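Local coordinates for genome polyprotein (Rhinovirus C, PDB 6KU8) that probably cleaves the viral polyprotein as a chymotrypsin-like 3C cysteine protease, and binds the inhibitor rupintrivir in its substrate cleft, at residues R137-T145 and H164-A175. Residues are numbered along the deposited sequence; the frame is centred on the assembly and turned at random.
Sequences RLLKYNYPT and HVGGNGRVGYGA. With AG7 (4-{2-(4-fluoro-benzyl)-6-methyl-5-[(5-methyl-isoxazole-3-carbonyl)-amino]-4-oxo-heptanoylamino}-5-(2-oxo-pyrrolidin-3-yl)-pentanoic acid ethyl ester), chain B.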
ATOM      1  N   ARG A 137      -6.222  -3.614 -11.721  1.00 20.61           N
ATOM      2  CA  ARG A 137      -6.976  -2.979 -10.638  1.00 22.50           C
ATOM      3  C   ARG A 137      -6.260  -1.756 -10.068  1.00 21.42           C
ATOM      4  O   ARG A 137      -6.295  -1.505  -8.860  1.00 20.99           O
ATOM      5  CB  ARG A 137      -7.279  -3.982  -9.528  1.00 19.11           C
ATOM      6  CG  ARG A 137      -8.089  -5.206 -10.005  1.00 22.63           C
ATOM      7  CD  ARG A 137      -8.370  -6.176  -8.869  1.00 26.75           C
ATOM      8  NE  ARG A 137      -9.227  -7.274  -9.303  1.00 29.01           N
ATOM      9  CZ  ARG A 137      -9.406  -8.409  -8.634  1.00 31.07           C
ATOM     10  NH1 ARG A 137      -8.799  -8.607  -7.471  1.00 22.91           N
ATOM     11  NH2 ARG A 137     -10.190  -9.356  -9.143  1.00 32.76           N
ATOM     12  N   LEU A 138      -5.619  -0.981 -10.937  1.00 22.61           N
ATOM     13  CA  LEU A 138      -4.933   0.234 -10.512  1.00 21.30           C
ATOM     14  C   LEU A 138      -5.898   1.409 -10.456  1.00 21.67           C
ATOM     15  O   LEU A 138      -6.814   1.513 -11.277  1.00 20.80           O
ATOM     16  CB  LEU A 138      -3.785   0.565 -11.463  1.00 16.52           C
ATOM     17  CG  LEU A 138      -2.587  -0.371 -11.339  1.00 23.01           C
ATOM     18  CD1 LEU A 138      -1.614  -0.058 -12.466  1.00 18.96           C
ATOM     19  CD2 LEU A 138      -1.940  -0.204  -9.962  1.00 21.55           C
ATOM     20  N   LEU A 139      -5.688   2.284  -9.470  1.00 19.37           N
ATOM     21  CA  LEU A 139      -6.304   3.603  -9.408  1.00 18.22           C
ATOM     22  C   LEU A 139      -5.232   4.630  -9.784  1.00 17.56           C
ATOM     23  O   LEU A 139      -4.066   4.469  -9.414  1.00 21.79           O
ATOM     24  CB  LEU A 139      -6.862   3.883  -8.005  1.00 20.74           C
ATOM     25  CG  LEU A 139      -7.720   2.791  -7.349  1.00 18.55           C
ATOM     26  CD1 LEU A 139      -8.164   3.179  -5.929  1.00 17.48           C
ATOM     27  CD2 LEU A 139      -8.906   2.471  -8.243  1.00 19.80           C
ATOM     28  N   LYS A 140      -5.608   5.660 -10.552  1.00 18.63           N
ATOM     29  CA  LYS A 140      -4.632   6.633 -11.036  1.00 16.96           C
ATOM     30  C   LYS A 140      -4.923   8.013 -10.464  1.00 19.86           C
ATOM     31  O   LYS A 140      -6.085   8.394 -10.285  1.00 20.89           O
ATOM     32  CB  LYS A 140      -4.614   6.702 -12.572  1.00 24.33           C
ATOM     33  CG  LYS A 140      -3.446   7.547 -13.142  1.00 24.64           C
ATOM     34  CD  LYS A 140      -3.887   8.739 -13.976  1.00 23.87           C
ATOM     35  CE  LYS A 140      -5.249   9.256 -13.609  1.00 31.78           C
ATOM     36  NZ  LYS A 140      -5.785  10.212 -14.628  1.00 25.28           N
ATOM     37  N   TYR A 141      -3.852   8.762 -10.160  1.00 17.33           N
ATOM     38  CA  TYR A 141      -3.998  10.127  -9.677  1.00 19.88           C
ATOM     39  C   TYR A 141      -3.017  11.026 -10.419  1.00 22.72           C
ATOM     40  O   TYR A 141      -1.884  10.623 -10.711  1.00 20.97           O
ATOM     41  CB  TYR A 141      -3.796  10.234  -8.137  1.00 18.07           C
ATOM     42  CG  TYR A 141      -3.009   9.076  -7.533  1.00 17.03           C
ATOM     43  CD1 TYR A 141      -1.680   9.221  -7.159  1.00 17.55           C
ATOM     44  CD2 TYR A 141      -3.605   7.838  -7.347  1.00 16.18           C
ATOM     45  CE1 TYR A 141      -0.962   8.148  -6.619  1.00 16.55           C
ATOM     46  CE2 TYR A 141      -2.902   6.769  -6.826  1.00 16.95           C
ATOM     47  CZ  TYR A 141      -1.585   6.929  -6.464  1.00 16.05           C
ATOM     48  OH  TYR A 141      -0.897   5.864  -5.934  1.00 17.57           O
ATOM     49  N   ASN A 142      -3.470  12.240 -10.744  1.00 21.51           N
ATOM     50  CA  ASN A 142      -2.646  13.219 -11.461  1.00 21.34           C
ATOM     51  C   ASN A 142      -1.764  13.957 -10.456  1.00 20.84           C
ATOM     52  O   ASN A 142      -2.004  15.107 -10.093  1.00 25.68           O
ATOM     53  CB  ASN A 142      -3.521  14.188 -12.250  1.00 19.03           C
ATOM     54  CG  ASN A 142      -4.363  13.483 -13.309  1.00 25.95           C
ATOM     55  OD1 ASN A 142      -3.888  12.570 -13.989  1.00 29.58           O
ATOM     56  ND2 ASN A 142      -5.616  13.896 -13.449  1.00 29.61           N
ATOM     57  N   TYR A 143      -0.732  13.255  -9.986  1.00 19.47           N
ATOM     58  CA  TYR A 143       0.241  13.819  -9.073  1.00 22.22           C
ATOM     59  C   TYR A 143       1.601  13.212  -9.394  1.00 21.59           C
ATOM     60  O   TYR A 143       1.683  12.001  -9.635  1.00 21.16           O
ATOM     61  CB  TYR A 143      -0.137  13.546  -7.611  1.00 21.66           C
ATOM     62  CG  TYR A 143       0.819  14.169  -6.630  1.00 21.24           C
ATOM     63  CD1 TYR A 143       0.602  15.449  -6.122  1.00 24.05           C
ATOM     64  CD2 TYR A 143       1.956  13.491  -6.233  1.00 20.81           C
ATOM     65  CE1 TYR A 143       1.496  16.022  -5.226  1.00 27.71           C
ATOM     66  CE2 TYR A 143       2.861  14.054  -5.356  1.00 25.80           C
ATOM     67  CZ  TYR A 143       2.631  15.316  -4.850  1.00 31.00           C
ATOM     68  OH  TYR A 143       3.544  15.849  -3.962  1.00 32.65           O
ATOM     69  N   PRO A 144       2.698  14.027  -9.410  1.00 25.05           N
ATOM     70  CA  PRO A 144       4.023  13.484  -9.794  1.00 23.65           C
ATOM     71  C   PRO A 144       4.723  12.773  -8.642  1.00 25.25           C
ATOM     72  O   PRO A 144       5.709  13.240  -8.057  1.00 25.47           O
ATOM     73  CB  PRO A 144       4.770  14.742 -10.266  1.00 26.63           C
ATOM     74  CG  PRO A 144       4.147  15.868  -9.469  1.00 23.54           C
ATOM     75  CD  PRO A 144       2.690  15.502  -9.340  1.00 25.32           C
ATOM     76  N   THR A 145       4.193  11.603  -8.297  1.00 21.64           N
ATOM     77  CA  THR A 145       4.774  10.794  -7.242  1.00 21.66           C
ATOM     78  C   THR A 145       6.208  10.410  -7.603  1.00 27.91           C
ATOM     79  O   THR A 145       6.589  10.355  -8.776  1.00 22.60           O
ATOM     80  CB  THR A 145       3.927   9.541  -7.023  1.00 20.55           C
ATOM     81  OG1 THR A 145       3.808   8.843  -8.263  1.00 18.36           O
ATOM     82  CG2 THR A 145       2.513   9.919  -6.529  1.00 19.53           C
ATOM     83  N   HIS A 164       0.396   3.026  -2.819  1.00 18.23           N
ATOM     84  CA  HIS A 164       1.086   3.551  -3.984  1.00 16.89           C
ATOM     85  C   HIS A 164       2.067   2.521  -4.525  1.00 19.91           C
ATOM     86  O   HIS A 164       2.857   1.955  -3.761  1.00 17.64           O
ATOM     87  CB  HIS A 164       1.837   4.829  -3.623  1.00 17.85           C
ATOM     88  CG  HIS A 164       2.479   5.459  -4.807  1.00 17.60           C
ATOM     89  ND1 HIS A 164       1.743   6.068  -5.798  1.00 18.99           N
ATOM     90  CD2 HIS A 164       3.768   5.491  -5.216  1.00 19.72           C
ATOM     91  CE1 HIS A 164       2.557   6.495  -6.745  1.00 17.61           C
ATOM     92  NE2 HIS A 164       3.789   6.146  -6.422  1.00 19.71           N
ATOM     93  N   VAL A 165       2.048   2.286  -5.847  1.00 19.47           N
ATOM     94  CA  VAL A 165       2.919   1.230  -6.374  1.00 19.18           C
ATOM     95  C   VAL A 165       3.714   1.644  -7.616  1.00 20.79           C
ATOM     96  O   VAL A 165       4.656   0.947  -7.999  1.00 24.52           O
ATOM     97  CB  VAL A 165       2.126  -0.061  -6.664  1.00 17.25           C
ATOM     98  CG1 VAL A 165       1.585  -0.674  -5.373  1.00 19.66           C
ATOM     99  CG2 VAL A 165       1.004   0.199  -7.688  1.00 20.79           C
ATOM    100  N   GLY A 166       3.379   2.764  -8.247  1.00 20.39           N
ATOM    101  CA  GLY A 166       4.186   3.189  -9.382  1.00 22.09           C
ATOM    102  C   GLY A 166       3.852   4.583  -9.868  1.00 20.25           C
ATOM    103  O   GLY A 166       2.950   5.251  -9.354  1.00 16.77           O
ATOM    104  N   GLY A 167       4.618   5.025 -10.860  1.00 19.33           N
ATOM    105  CA  GLY A 167       4.386   6.326 -11.472  1.00 21.01           C
ATOM    106  C   GLY A 167       5.345   6.536 -12.626  1.00 21.38           C
ATOM    107  O   GLY A 167       6.265   5.748 -12.849  1.00 25.09           O
ATOM    108  N   ASN A 168       5.118   7.630 -13.361  1.00 20.81           N
ATOM    109  CA  ASN A 168       5.895   7.917 -14.563  1.00 23.26           C
ATOM    110  C   ASN A 168       6.439   9.342 -14.564  1.00 24.32           C
ATOM    111  O   ASN A 168       6.757   9.885 -15.633  1.00 23.73           O
ATOM    112  CB  ASN A 168       5.061   7.661 -15.829  1.00 21.58           C
ATOM    113  CG  ASN A 168       4.009   8.738 -16.073  1.00 20.49           C
ATOM    114  OD1 ASN A 168       3.651   9.492 -15.167  1.00 18.26           O
ATOM    115  ND2 ASN A 168       3.519   8.821 -17.315  1.00 18.90           N
ATOM    116  N   GLY A 169       6.559   9.965 -13.395  1.00 22.60           N
ATOM    117  CA  GLY A 169       6.960  11.354 -13.313  1.00 22.15           C
ATOM    118  C   GLY A 169       5.823  12.346 -13.428  1.00 25.96           C
ATOM    119  O   GLY A 169       5.974  13.496 -13.002  1.00 23.33           O
ATOM    120  N   ARG A 170       4.701  11.942 -13.991  1.00 20.47           N
ATOM    121  CA  ARG A 170       3.546  12.820 -14.135  1.00 22.59           C
ATOM    122  C   ARG A 170       2.345  12.346 -13.326  1.00 21.67           C
ATOM    123  O   ARG A 170       1.655  13.162 -12.723  1.00 21.99           O
ATOM    124  CB  ARG A 170       3.155  12.946 -15.625  1.00 24.07           C
ATOM    125  CG  ARG A 170       4.189  13.668 -16.491  1.00 23.80           C
ATOM    126  CD  ARG A 170       4.390  15.080 -15.988  1.00 23.96           C
ATOM    127  NE  ARG A 170       3.092  15.751 -15.921  1.00 34.43           N
ATOM    128  CZ  ARG A 170       2.717  16.615 -14.979  1.00 34.58           C
ATOM    129  NH1 ARG A 170       3.541  16.948 -13.990  1.00 30.89           N
ATOM    130  NH2 ARG A 170       1.500  17.144 -15.032  1.00 36.49           N
ATOM    131  N   VAL A 171       2.080  11.042 -13.287  1.00 19.63           N
ATOM    132  CA  VAL A 171       0.939  10.495 -12.561  1.00 18.76           C
ATOM    133  C   VAL A 171       1.426   9.391 -11.633  1.00 17.27           C
ATOM    134  O   VAL A 171       2.551   8.899 -11.746  1.00 18.80           O
ATOM    135  CB  VAL A 171      -0.142   9.940 -13.499  1.00 21.09           C
ATOM    136  CG1 VAL A 171      -0.664  11.038 -14.446  1.00 21.98           C
ATOM    137  CG2 VAL A 171       0.416   8.749 -14.267  1.00 18.64           C
ATOM    138  N   GLY A 172       0.550   8.993 -10.716  1.00 18.08           N
ATOM    139  CA  GLY A 172       0.818   7.885  -9.825  1.00 16.80           C
ATOM    140  C   GLY A 172      -0.243   6.814  -9.983  1.00 18.46           C
ATOM    141  O   GLY A 172      -1.392   7.106 -10.310  1.00 19.68           O
ATOM    142  N   TYR A 173       0.160   5.563  -9.761  1.00 17.07           N
ATOM    143  CA  TYR A 173      -0.721   4.405  -9.822  1.00 17.04           C
ATOM    144  C   TYR A 173      -0.757   3.775  -8.437  1.00 16.97           C
ATOM    145  O   TYR A 173       0.293   3.541  -7.832  1.00 17.91           O
ATOM    146  CB  TYR A 173      -0.246   3.362 -10.852  1.00 17.21           C
ATOM    147  CG  TYR A 173       0.081   3.943 -12.211  1.00 17.25           C
ATOM    148  CD1 TYR A 173      -0.902   4.133 -13.161  1.00 20.56           C
ATOM    149  CD2 TYR A 173       1.381   4.301 -12.534  1.00 19.94           C
ATOM    150  CE1 TYR A 173      -0.604   4.665 -14.417  1.00 22.94           C
ATOM    151  CE2 TYR A 173       1.695   4.854 -13.772  1.00 20.31           C
ATOM    152  CZ  TYR A 173       0.700   5.029 -14.708  1.00 24.26           C
ATOM    153  OH  TYR A 173       1.014   5.554 -15.935  1.00 24.10           O
ATOM    154  N   GLY A 174      -1.956   3.531  -7.939  1.00 16.51           N
ATOM    155  CA  GLY A 174      -2.146   2.844  -6.670  1.00 20.40           C
ATOM    156  C   GLY A 174      -2.849   1.512  -6.902  1.00 18.29           C
ATOM    157  O   GLY A 174      -3.748   1.422  -7.737  1.00 21.83           O
ATOM    158  N   ALA A 175      -2.423   0.494  -6.164  1.00 15.55           N
ATOM    159  CA  ALA A 175      -3.120  -0.788  -6.188  1.00 19.48           C
ATOM    160  C   ALA A 175      -4.379  -0.677  -5.331  1.00 18.97           C
ATOM    161  O   ALA A 175      -4.293  -0.369  -4.139  1.00 19.55           O
ATOM    162  CB  ALA A 175      -2.208  -1.907  -5.674  1.00 17.46           C
TER
HETATM  163  C01 AG7 B 501       7.719   2.032 -11.781  1.00 56.87           C
HETATM  164  C02 AG7 B 501       8.380   0.888 -11.032  1.00 55.13           C
HETATM  165  O03 AG7 B 501       7.090   2.922 -11.284  1.00 39.03           O
HETATM  166  C04 AG7 B 501       7.856   0.657  -9.621  1.00 48.62           C
HETATM  167  C05 AG7 B 501       8.352  -0.739  -9.288  1.00 52.58           C
HETATM  168  C06 AG7 B 501       7.447  -1.806  -9.925  1.00 47.89           C
HETATM  169  C07 AG7 B 501       6.074  -1.746  -9.746  1.00 46.71           C
HETATM  170  C08 AG7 B 501       5.255  -2.704 -10.320  1.00 48.30           C
HETATM  171  C09 AG7 B 501       5.800  -3.729 -11.085  1.00 47.91           C
HETATM  172  C10 AG7 B 501       7.174  -3.792 -11.269  1.00 49.60           C
HETATM  173  C11 AG7 B 501       7.998  -2.833 -10.692  1.00 49.69           C
HETATM  174  N12 AG7 B 501       7.728   2.476  -7.737  1.00 42.73           N
HETATM  175  C13 AG7 B 501       8.430   3.573  -7.048  1.00 41.63           C
HETATM  176  C14 AG7 B 501       7.498   4.763  -7.204  1.00 39.08           C
HETATM  177  C15 AG7 B 501       7.548   5.298  -8.686  1.00 34.68           C
HETATM  178  C16 AG7 B 501       6.860   6.757  -8.722  1.00 26.06           C
HETATM  179  N17 AG7 B 501       7.558   7.527  -9.541  1.00 30.82           N
HETATM  180  O18 AG7 B 501       5.890   7.068  -8.117  1.00 26.95           O
HETATM  181  C19 AG7 B 501       8.878   3.399  -5.591  1.00 46.90           C
HETATM  182  C20 AG7 B 501       9.233   1.933  -5.297  1.00 46.82           C
HETATM  183  C21 AG7 B 501      10.736   2.013  -5.441  1.00 50.79           C
HETATM  184  O22 AG7 B 501      11.460   0.978  -6.024  1.00 56.24           O
HETATM  185  O23 AG7 B 501      11.263   3.008  -5.078  1.00 49.99           O
HETATM  186  C47 AG7 B 501       8.464   1.773  -8.773  1.00 47.58           C
HETATM  187  O48 AG7 B 501       9.583   2.101  -8.978  1.00 46.28           O
HETATM  188  C50 AG7 B 501      12.819   1.286  -6.104  1.00 59.41           C
HETATM  189  C53 AG7 B 501      13.585  -0.002  -6.402  1.00 58.23           C
HETATM  190  C57 AG7 B 501       7.973   1.895 -13.271  1.00 62.42           C
HETATM  191  N58 AG7 B 501       7.186   2.835 -13.972  1.00 63.63           N
HETATM  192  C59 AG7 B 501       6.680   2.459 -15.246  1.00 73.33           C
HETATM  193  O60 AG7 B 501       6.834   1.414 -15.797  1.00 77.20           O
HETATM  194  C78 AG7 B 501       9.433   2.209 -13.604  1.00 64.57           C
HETATM  195  C81 AG7 B 501       9.802   1.887 -15.058  1.00 66.68           C
HETATM  196  F1  AG7 B 501       4.981  -4.668 -11.653  1.00 48.64           F
HETATM  197  C82 AG7 B 501       9.713   3.684 -13.298  1.00 74.14           C
HETATM  198  C83 AG7 B 501       8.729   6.738 -10.103  1.00 34.72           C
HETATM  199  C84 AG7 B 501       8.802   5.467  -9.137  1.00 36.83           C
HETATM  200  C1  AG7 B 501       5.934   3.609 -15.810  1.00 76.17           C
HETATM  201  O   HOH W   1       5.024  10.024 -11.057  1.00 21.71           O
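Rupintrivir's lactam oxygen, AG7 O18, is gripped by two side chains, one from each segment: T145 OG1 donates to it at 2.7 Å and H164 NE2 at 2.9 Å, the latter nearly straight (165°). Threonine supplies a short hydroxyl donor, which chi1 of 56° turns to the lactam; its backbone carbonyl takes the lactam N-H, AG7 N17. Histidine suits because its two ring nitrogens serve different partners: ND1, on the other side of CE1, shares a 2.7 Å hydrogen bond with Y141 OH. With both nitrogens bonded, the imidazole is probably held against rotation; the two rings meet rim to rim, planes 51° apart. This is the S1 pocket of a 3C protease, built on the second beta-barrel of the chymotrypsin-like fold, where a glutamine side chain is normally read. Behind it, strand 138-141 pairs antiparallel with 172-175, L139 and G174 exchanging two 2.7 Å backbone bonds. Lacking side chains, G172 and G174 let the Y141 ring approach their strand, G172 O lying 3.5 Å above its centre. On the sheet's other face L138 CD2 packs on V165 CG2 (3.7 Å), branched apolar ends suited to the buried interior. Where loop 142-145 meets the 168-171 turn, a water donates to T145 O and V171 O.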